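Local coordinates for ureidoglycolate hydrolase (Arabidopsis thaliana, PDB 4PXE), which hydrolyses (S)-ureidoglycolate to glyoxylate, ammonium and carbon dioxide in plant purine breakdown, using two manganese ions per subunit and working as a homodimer, at residues G143-G148 with R375-S380; G148-A153 with S380-R385. All coordinates share one frame; numbering follows the deposited sequence.

Contact 1: residues G143-G148 with R375-S380. With GLV (glyoxylic acid), chain E.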
ATOM      1  N   GLY A 143     -11.270   8.998  -6.101  1.00 17.47           N
ATOM      2  CA  GLY A 143     -12.093   7.862  -6.492  1.00 16.48           C
ATOM      3  C   GLY A 143     -13.208   8.245  -7.453  1.00 17.74           C
ATOM      4  O   GLY A 143     -14.060   7.421  -7.803  1.00 20.02           O
ATOM      5  N   ILE A 144     -13.195   9.503  -7.875  1.00 15.32           N
ATOM      6  CA  ILE A 144     -14.233  10.061  -8.739  1.00 16.83           C
ATOM      7  C   ILE A 144     -13.666  10.308 -10.138  1.00 14.34           C
ATOM      8  O   ILE A 144     -12.769  11.139 -10.304  1.00 17.03           O
ATOM      9  CB  ILE A 144     -14.752  11.399  -8.167  1.00 17.07           C
ATOM     10  CG1 ILE A 144     -15.328  11.192  -6.761  1.00 20.43           C
ATOM     11  CG2 ILE A 144     -15.798  12.017  -9.096  1.00 19.43           C
ATOM     12  CD1 ILE A 144     -15.404  12.475  -5.951  1.00 21.33           C
ATOM     13  N   SER A 145     -14.173   9.580 -11.132  1.00 14.13           N
ATOM     14  CA  SER A 145     -13.755   9.808 -12.518  1.00 13.97           C
ATOM     15  C   SER A 145     -14.518  11.006 -13.067  1.00 15.01           C
ATOM     16  O   SER A 145     -15.576  11.369 -12.544  1.00 16.43           O
ATOM     17  CB  SER A 145     -14.054   8.576 -13.369  1.00 16.73           C
ATOM     18  OG  SER A 145     -15.456   8.342 -13.425  1.00 17.87           O
ATOM     19  N   CYS A 146     -13.980  11.619 -14.113  1.00 14.49           N
ATOM     20  CA  CYS A 146     -14.674  12.703 -14.807  1.00 14.96           C
ATOM     21  C   CYS A 146     -15.215  13.756 -13.856  1.00 17.01           C
ATOM     22  O   CYS A 146     -16.356  14.206 -14.008  1.00 16.37           O
ATOM     23  CB  CYS A 146     -15.816  12.143 -15.659  1.00 16.97           C
ATOM     24  SG  CYS A 146     -15.257  11.021 -16.978  1.00 16.67           S
ATOM     25  N   LEU A 147     -14.401  14.148 -12.883  1.00 13.69           N
ATOM     26  CA  LEU A 147     -14.885  15.061 -11.845  1.00 16.16           C
ATOM     27  C   LEU A 147     -15.388  16.367 -12.465  1.00 18.41           C
ATOM     28  O   LEU A 147     -16.477  16.845 -12.137  1.00 18.13           O
ATOM     29  CB  LEU A 147     -13.790  15.314 -10.809  1.00 17.21           C
ATOM     30  CG  LEU A 147     -14.204  16.068  -9.540  1.00 19.60           C
ATOM     31  CD1 LEU A 147     -13.372  15.600  -8.348  1.00 20.73           C
ATOM     32  CD2 LEU A 147     -14.067  17.575  -9.733  1.00 21.43           C
ATOM     33  N   GLY A 148     -14.605  16.923 -13.381  1.00 14.06           N
ATOM     34  CA  GLY A 148     -14.968  18.164 -14.037  1.00 16.40           C
ATOM     35  C   GLY A 148     -16.216  18.060 -14.890  1.00 17.94           C
ATOM     36  O   GLY A 148     -17.113  18.898 -14.780  1.00 18.80           O
ATOM     37  N   ARG A 375     -14.154   1.639 -25.380  1.00 13.14           N
ATOM     38  CA  ARG A 375     -14.193   0.764 -24.204  1.00 14.31           C
ATOM     39  C   ARG A 375     -13.852   1.567 -22.949  1.00 15.02           C
ATOM     40  O   ARG A 375     -14.475   1.406 -21.888  1.00 14.34           O
ATOM     41  CB  ARG A 375     -13.236  -0.412 -24.388  1.00 13.46           C
ATOM     42  CG  ARG A 375     -13.556  -1.275 -25.608  1.00 14.13           C
ATOM     43  CD  ARG A 375     -12.755  -2.561 -25.589  1.00 15.04           C
ATOM     44  NE  ARG A 375     -12.957  -3.351 -26.804  1.00 15.46           N
ATOM     45  CZ  ARG A 375     -14.024  -4.110 -27.040  1.00 18.04           C
ATOM     46  NH1 ARG A 375     -15.009  -4.183 -26.152  1.00 18.61           N
ATOM     47  NH2 ARG A 375     -14.108  -4.802 -28.171  1.00 19.45           N
ATOM     48  N   ALA A 376     -12.840   2.415 -23.068  1.00 13.42           N
ATOM     49  CA  ALA A 376     -12.531   3.397 -22.042  1.00 12.88           C
ATOM     50  C   ALA A 376     -13.694   4.363 -21.887  1.00 13.18           C
ATOM     51  O   ALA A 376     -14.485   4.554 -22.814  1.00 13.98           O
ATOM     52  CB  ALA A 376     -11.266   4.158 -22.418  1.00 13.44           C
ATOM     53  N   TYR A 377     -13.809   4.981 -20.715  1.00 13.75           N
ATOM     54  CA  TYR A 377     -14.707   6.130 -20.601  1.00 13.92           C
ATOM     55  C   TYR A 377     -13.907   7.411 -20.808  1.00 13.59           C
ATOM     56  O   TYR A 377     -12.664   7.385 -20.866  1.00 13.75           O
ATOM     57  CB  TYR A 377     -15.495   6.134 -19.268  1.00 14.72           C
ATOM     58  CG  TYR A 377     -14.625   6.058 -18.026  1.00 14.94           C
ATOM     59  CD1 TYR A 377     -14.443   4.853 -17.333  1.00 12.82           C
ATOM     60  CD2 TYR A 377     -13.978   7.194 -17.546  1.00 13.10           C
ATOM     61  CE1 TYR A 377     -13.627   4.792 -16.196  1.00 14.76           C
ATOM     62  CE2 TYR A 377     -13.171   7.145 -16.423  1.00 16.03           C
ATOM     63  CZ  TYR A 377     -13.003   5.954 -15.749  1.00 14.84           C
ATOM     64  OH  TYR A 377     -12.187   5.913 -14.636  1.00 16.09           O
ATOM     65  N   HIS A 378     -14.618   8.523 -20.964  1.00 13.82           N
ATOM     66  CA  HIS A 378     -14.019   9.805 -21.304  1.00 13.32           C
ATOM     67  C   HIS A 378     -14.933  10.902 -20.806  1.00 13.96           C
ATOM     68  O   HIS A 378     -16.098  10.651 -20.520  1.00 14.01           O
ATOM     69  CB  HIS A 378     -13.916   9.961 -22.823  1.00 13.92           C
ATOM     70  CG  HIS A 378     -13.129   8.887 -23.502  1.00 12.23           C
ATOM     71  ND1 HIS A 378     -11.751   8.895 -23.563  1.00 13.46           N
ATOM     72  CD2 HIS A 378     -13.529   7.788 -24.183  1.00 11.58           C
ATOM     73  CE1 HIS A 378     -11.339   7.843 -24.246  1.00 13.97           C
ATOM     74  NE2 HIS A 378     -12.398   7.157 -24.637  1.00 12.45           N
ATOM     75  N   ASP A 379     -14.432  12.129 -20.766  1.00 13.83           N
ATOM     76  CA  ASP A 379     -15.292  13.282 -20.506  1.00 15.07           C
ATOM     77  C   ASP A 379     -16.473  13.379 -21.473  1.00 14.82           C
ATOM     78  O   ASP A 379     -17.538  13.872 -21.103  1.00 15.60           O
ATOM     79  CB  ASP A 379     -14.462  14.565 -20.521  1.00 13.98           C
ATOM     80  CG  ASP A 379     -13.488  14.614 -19.353  1.00 15.45           C
ATOM     81  OD1 ASP A 379     -13.983  14.606 -18.210  1.00 17.69           O
ATOM     82  OD2 ASP A 379     -12.252  14.640 -19.562  1.00 15.99           O
ATOM     83  N   SER A 380     -16.286  12.893 -22.697  1.00 13.09           N
ATOM     84  CA  SER A 380     -17.362  12.822 -23.687  1.00 14.13           C
ATOM     85  C   SER A 380     -18.600  12.097 -23.151  1.00 15.50           C
ATOM     86  O   SER A 380     -19.723  12.410 -23.548  1.00 15.50           O
ATOM     87  CB  SER A 380     -16.855  12.121 -24.952  1.00 14.02           C
ATOM     88  OG  SER A 380     -15.930  12.930 -25.659  1.00 16.15           O
TER
HETATM   89  C1  GLV E 503     -10.221   6.391 -17.871  1.00 15.82           C
HETATM   90  O1  GLV E 503     -10.723   7.205 -18.874  1.00 16.76           O
HETATM   91  C2  GLV E 503     -10.627   4.964 -17.983  1.00 13.91           C
HETATM   92  O2  GLV E 503     -11.367   4.608 -18.956  1.00 13.73           O
HETATM   93  O3  GLV E 503     -10.230   4.129 -17.117  1.00 14.59           O

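Contact 2: residues G148-A153 with S380-R385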
ATOM      1  N   GLY A 148     -14.605  16.923 -13.381  1.00 14.06           N
ATOM      2  CA  GLY A 148     -14.968  18.164 -14.037  1.00 16.40           C
ATOM      3  C   GLY A 148     -16.216  18.060 -14.890  1.00 17.94           C
ATOM      4  O   GLY A 148     -17.113  18.898 -14.780  1.00 18.80           O
ATOM      5  N   SER A 149     -16.280  17.047 -15.750  1.00 15.62           N
ATOM      6  CA  SER A 149     -17.392  16.936 -16.686  1.00 17.07           C
ATOM      7  C   SER A 149     -18.688  16.457 -16.024  1.00 16.44           C
ATOM      8  O   SER A 149     -19.779  16.806 -16.485  1.00 18.46           O
ATOM      9  CB  SER A 149     -17.021  16.081 -17.907  1.00 15.65           C
ATOM     10  OG  SER A 149     -16.584  14.788 -17.512  1.00 15.72           O
ATOM     11  N   ARG A 150     -18.580  15.671 -14.952  1.00 15.26           N
ATOM     12  CA  ARG A 150     -19.779  15.294 -14.200  1.00 16.09           C
ATOM     13  C   ARG A 150     -20.425  16.539 -13.600  1.00 20.19           C
ATOM     14  O   ARG A 150     -21.656  16.636 -13.529  1.00 20.21           O
ATOM     15  CB  ARG A 150     -19.456  14.304 -13.083  1.00 16.37           C
ATOM     16  CG  ARG A 150     -19.153  12.881 -13.529  1.00 17.03           C
ATOM     17  CD  ARG A 150     -18.798  12.051 -12.284  1.00 18.35           C
ATOM     18  NE  ARG A 150     -18.285  10.714 -12.578  1.00 16.18           N
ATOM     19  CZ  ARG A 150     -19.047   9.645 -12.770  1.00 16.03           C
ATOM     20  NH1 ARG A 150     -20.378   9.747 -12.717  1.00 16.94           N
ATOM     21  NH2 ARG A 150     -18.483   8.469 -13.016  1.00 16.00           N
ATOM     22  N   LEU A 151     -19.594  17.486 -13.169  1.00 18.37           N
ATOM     23  CA  LEU A 151     -20.098  18.765 -12.667  1.00 20.75           C
ATOM     24  C   LEU A 151     -20.653  19.647 -13.775  1.00 22.59           C
ATOM     25  O   LEU A 151     -21.716  20.245 -13.618  1.00 22.39           O
ATOM     26  CB  LEU A 151     -19.026  19.517 -11.878  1.00 21.60           C
ATOM     27  CG  LEU A 151     -18.702  18.958 -10.492  1.00 19.19           C
ATOM     28  CD1 LEU A 151     -17.525  19.697  -9.886  1.00 21.32           C
ATOM     29  CD2 LEU A 151     -19.916  19.033  -9.563  1.00 22.19           C
ATOM     30  N   LEU A 152     -19.952  19.740 -14.900  1.00 18.33           N
ATOM     31  CA  LEU A 152     -20.481  20.516 -16.020  1.00 20.65           C
ATOM     32  C   LEU A 152     -21.850  19.979 -16.433  1.00 19.28           C
ATOM     33  O   LEU A 152     -22.739  20.751 -16.803  1.00 22.02           O
ATOM     34  CB  LEU A 152     -19.514  20.502 -17.209  1.00 18.78           C
ATOM     35  CG  LEU A 152     -18.172  21.190 -16.949  1.00 19.42           C
ATOM     36  CD1 LEU A 152     -17.186  20.880 -18.065  1.00 19.21           C
ATOM     37  CD2 LEU A 152     -18.353  22.687 -16.823  1.00 18.93           C
ATOM     38  N   ALA A 153     -22.026  18.665 -16.346  1.00 20.36           N
ATOM     39  CA  ALA A 153     -23.287  18.027 -16.701  1.00 21.35           C
ATOM     40  C   ALA A 153     -24.357  18.081 -15.601  1.00 27.03           C
ATOM     41  O   ALA A 153     -25.419  17.476 -15.741  1.00 29.77           O
ATOM     42  CB  ALA A 153     -23.046  16.589 -17.155  1.00 20.34           C
ATOM     43  N   SER A 380     -16.286  12.893 -22.697  1.00 13.09           N
ATOM     44  CA  SER A 380     -17.362  12.822 -23.687  1.00 14.13           C
ATOM     45  C   SER A 380     -18.600  12.097 -23.151  1.00 15.50           C
ATOM     46  O   SER A 380     -19.723  12.410 -23.548  1.00 15.50           O
ATOM     47  CB  SER A 380     -16.855  12.121 -24.952  1.00 14.02           C
ATOM     48  OG  SER A 380     -15.930  12.930 -25.659  1.00 16.15           O
ATOM     49  N   LEU A 381     -18.406  11.134 -22.251  1.00 13.73           N
ATOM     50  CA  LEU A 381     -19.524  10.359 -21.717  1.00 15.37           C
ATOM     51  C   LEU A 381     -20.517  11.279 -21.007  1.00 18.52           C
ATOM     52  O   LEU A 381     -21.737  11.104 -21.117  1.00 17.61           O
ATOM     53  CB  LEU A 381     -19.011   9.285 -20.748  1.00 15.43           C
ATOM     54  CG  LEU A 381     -20.063   8.406 -20.069  1.00 16.56           C
ATOM     55  CD1 LEU A 381     -20.859   7.650 -21.103  1.00 18.76           C
ATOM     56  CD2 LEU A 381     -19.386   7.441 -19.120  1.00 15.13           C
ATOM     57  N   PHE A 382     -19.993  12.273 -20.298  1.00 14.13           N
ATOM     58  CA  PHE A 382     -20.841  13.194 -19.539  1.00 16.94           C
ATOM     59  C   PHE A 382     -21.220  14.455 -20.310  1.00 18.25           C
ATOM     60  O   PHE A 382     -22.324  14.998 -20.131  1.00 19.09           O
ATOM     61  CB  PHE A 382     -20.211  13.482 -18.180  1.00 16.70           C
ATOM     62  CG  PHE A 382     -20.071  12.243 -17.359  1.00 15.98           C
ATOM     63  CD1 PHE A 382     -21.168  11.736 -16.677  1.00 18.87           C
ATOM     64  CD2 PHE A 382     -18.891  11.517 -17.359  1.00 15.57           C
ATOM     65  CE1 PHE A 382     -21.072  10.559 -15.969  1.00 19.44           C
ATOM     66  CE2 PHE A 382     -18.790  10.335 -16.658  1.00 16.74           C
ATOM     67  CZ  PHE A 382     -19.877   9.854 -15.961  1.00 17.64           C
ATOM     68  N   MET A 383     -20.333  14.906 -21.195  1.00 15.41           N
ATOM     69  CA  MET A 383     -20.664  16.015 -22.088  1.00 15.29           C
ATOM     70  C   MET A 383     -21.869  15.677 -22.958  1.00 17.23           C
ATOM     71  O   MET A 383     -22.623  16.571 -23.345  1.00 17.71           O
ATOM     72  CB  MET A 383     -19.454  16.405 -22.955  1.00 16.09           C
ATOM     73  CG  MET A 383     -18.312  17.046 -22.176  1.00 17.08           C
ATOM     74  SD  MET A 383     -18.802  18.502 -21.210  1.00 19.91           S
ATOM     75  CE  MET A 383     -19.037  19.705 -22.520  1.00 21.96           C
ATOM     76  N   ALA A 384     -22.050  14.393 -23.253  1.00 17.52           N
ATOM     77  CA  ALA A 384     -23.191  13.911 -24.036  1.00 17.98           C
ATOM     78  C   ALA A 384     -24.534  14.237 -23.381  1.00 22.58           C
ATOM     79  O   ALA A 384     -25.574  14.253 -24.047  1.00 20.90           O
ATOM     80  CB  ALA A 384     -23.080  12.414 -24.283  1.00 19.23           C
ATOM     81  N   ARG A 385     -24.513  14.485 -22.074  1.00 20.14           N
ATOM     82  CA  ARG A 385     -25.733  14.850 -21.360  1.00 21.49           C
ATOM     83  C   ARG A 385     -26.112  16.320 -21.570  1.00 24.73           C
ATOM     84  O   ARG A 385     -27.248  16.720 -21.290  1.00 24.71           O
ATOM     85  CB  ARG A 385     -25.568  14.548 -19.867  1.00 20.02           C
ATOM     86  CG  ARG A 385     -25.248  13.103 -19.582  1.00 20.33           C
ATOM     87  CD  ARG A 385     -25.158  12.852 -18.093  1.00 22.16           C
ATOM     88  NE  ARG A 385     -24.836  11.462 -17.819  1.00 18.65           N
ATOM     89  CZ  ARG A 385     -24.914  10.912 -16.612  1.00 20.82           C
ATOM     90  NH1 ARG A 385     -25.299  11.650 -15.578  1.00 23.62           N
ATOM     91  NH2 ARG A 385     -24.615   9.633 -16.445  1.00 20.65           N
TER
HETATM   92  O   HOH W   1     -25.624  14.501 -14.874  1.00 26.49           O

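Contact 1: residues G143-G148 with R375-S380
Tyr377, whose ring meets Ser145 and Cys146, holds the bound glyoxylate from its backbone: its N donates to O2 of the ligand over 3.0 Å in a somewhat bent bond (146°). The same O2 hangs 3.4 Å above the centre of the phenol ring, because chi1 of 55° sets CG between the backbone N and the carbonyl carbon and turns one ring face to the same side as its own N-H, so that both meet O2. Arg307 also bonds the ligand, as does Asn294 of the second subunit. This is the substrate pocket of an M20-family dimetal hydrolase, with the neighbouring His378 side chain about 4 Å from a manganese ion. From residues 143-148, Ser145 meets the hydroxyl end of the tyrosine: its CB approaches obliquely, 3.5 Å from both CE2 and OH. Cys146, the N-cap of helix 147-152, brings its sulfur to the ring in an oblique Cys sulfur-aromatic contact, SG lying 5.2 Å from the ring centroid and 66° off its normal. That SG also reaches to 3.7 Å from His378 O. Beyond it, Asp379 OD1 comes within 4.0 Å of Cys146 CB, while its hydrogen bond goes to the hydroxyl of Ser149.

Contact 2: residues G148-A153 with S380-R385
Both Arg150 (chi1 -74°) and Phe382 (chi1 -61°) carry CG anti to the carbonyl carbon, and from CG to NE the arginine chain runs extended, which lays it across the phenylalanine ring. CG of Arg150 sits almost exactly over the ring centre, 3.7 Å from the centroid, in a CH-pi contact. Farther along, the guanidinium comes down on the rim: Phe382 CZ lies 3.2 Å from the guanidinium plane, under its centre, with the two planes inclined at 45°. The cationic end is fixed from outside, NE bonding to Ser145 O and NH2 forming a salt bridge with Asp345 at the end of the dimerization region. On the opposite face Leu381 CG lies over the outer part of the Phe382 ring. The contact joins two short helices, 147-152 and 379-383, which run side by side in the same direction in an M20-family fold, each starting next to the active site. A leucine in place of Arg150 would probably leave Asp345 without its charged mate and the outer rim of the Phe382 ring without its polar cover. Nearer the backbones small side chains let the helices come close. Ala153 CB packs 3.5 Å from Phe382 O, and the Ser149 hydroxyl, turned to its Asp379 partner, passes 3.9 Å from Phe382 CB. On the inner side Met383 SD reaches Leu152 CD1 (4.3 Å), and both side chains continue into the interior, Leu152 against Phe134 and Met383 against Phe204. At the exposed end Arg385 turns a guanidinium face over Phe382 CD1. A water accepts from Arg385 NH1 at 3.0 Å and donates to Ala153 O at 3.1 Å.

Overall arrangement
Helices 147-152 and 379-383 carry both contacts, contact 1 at their starts and the loops leading into them, contact 2 along their bodies and just past their ends. Contact 1 is wholly buried near the centre of the chain, and one of its two segments binds the ligand. Contact 2, its centre 8 Å away, runs from a buried methionine-leucine edge out to an exposed arginine and a bridging water. The deeper contact joins sulfur and aromatic groups beside the bound glyoxylate; the outer one relies on an arginine chain over a phenylalanine. Two polar links already noted, between Asp379 and Ser149 and between Ser145 and Arg150, join them, and Cys146 CB packs on the Phe382 ring.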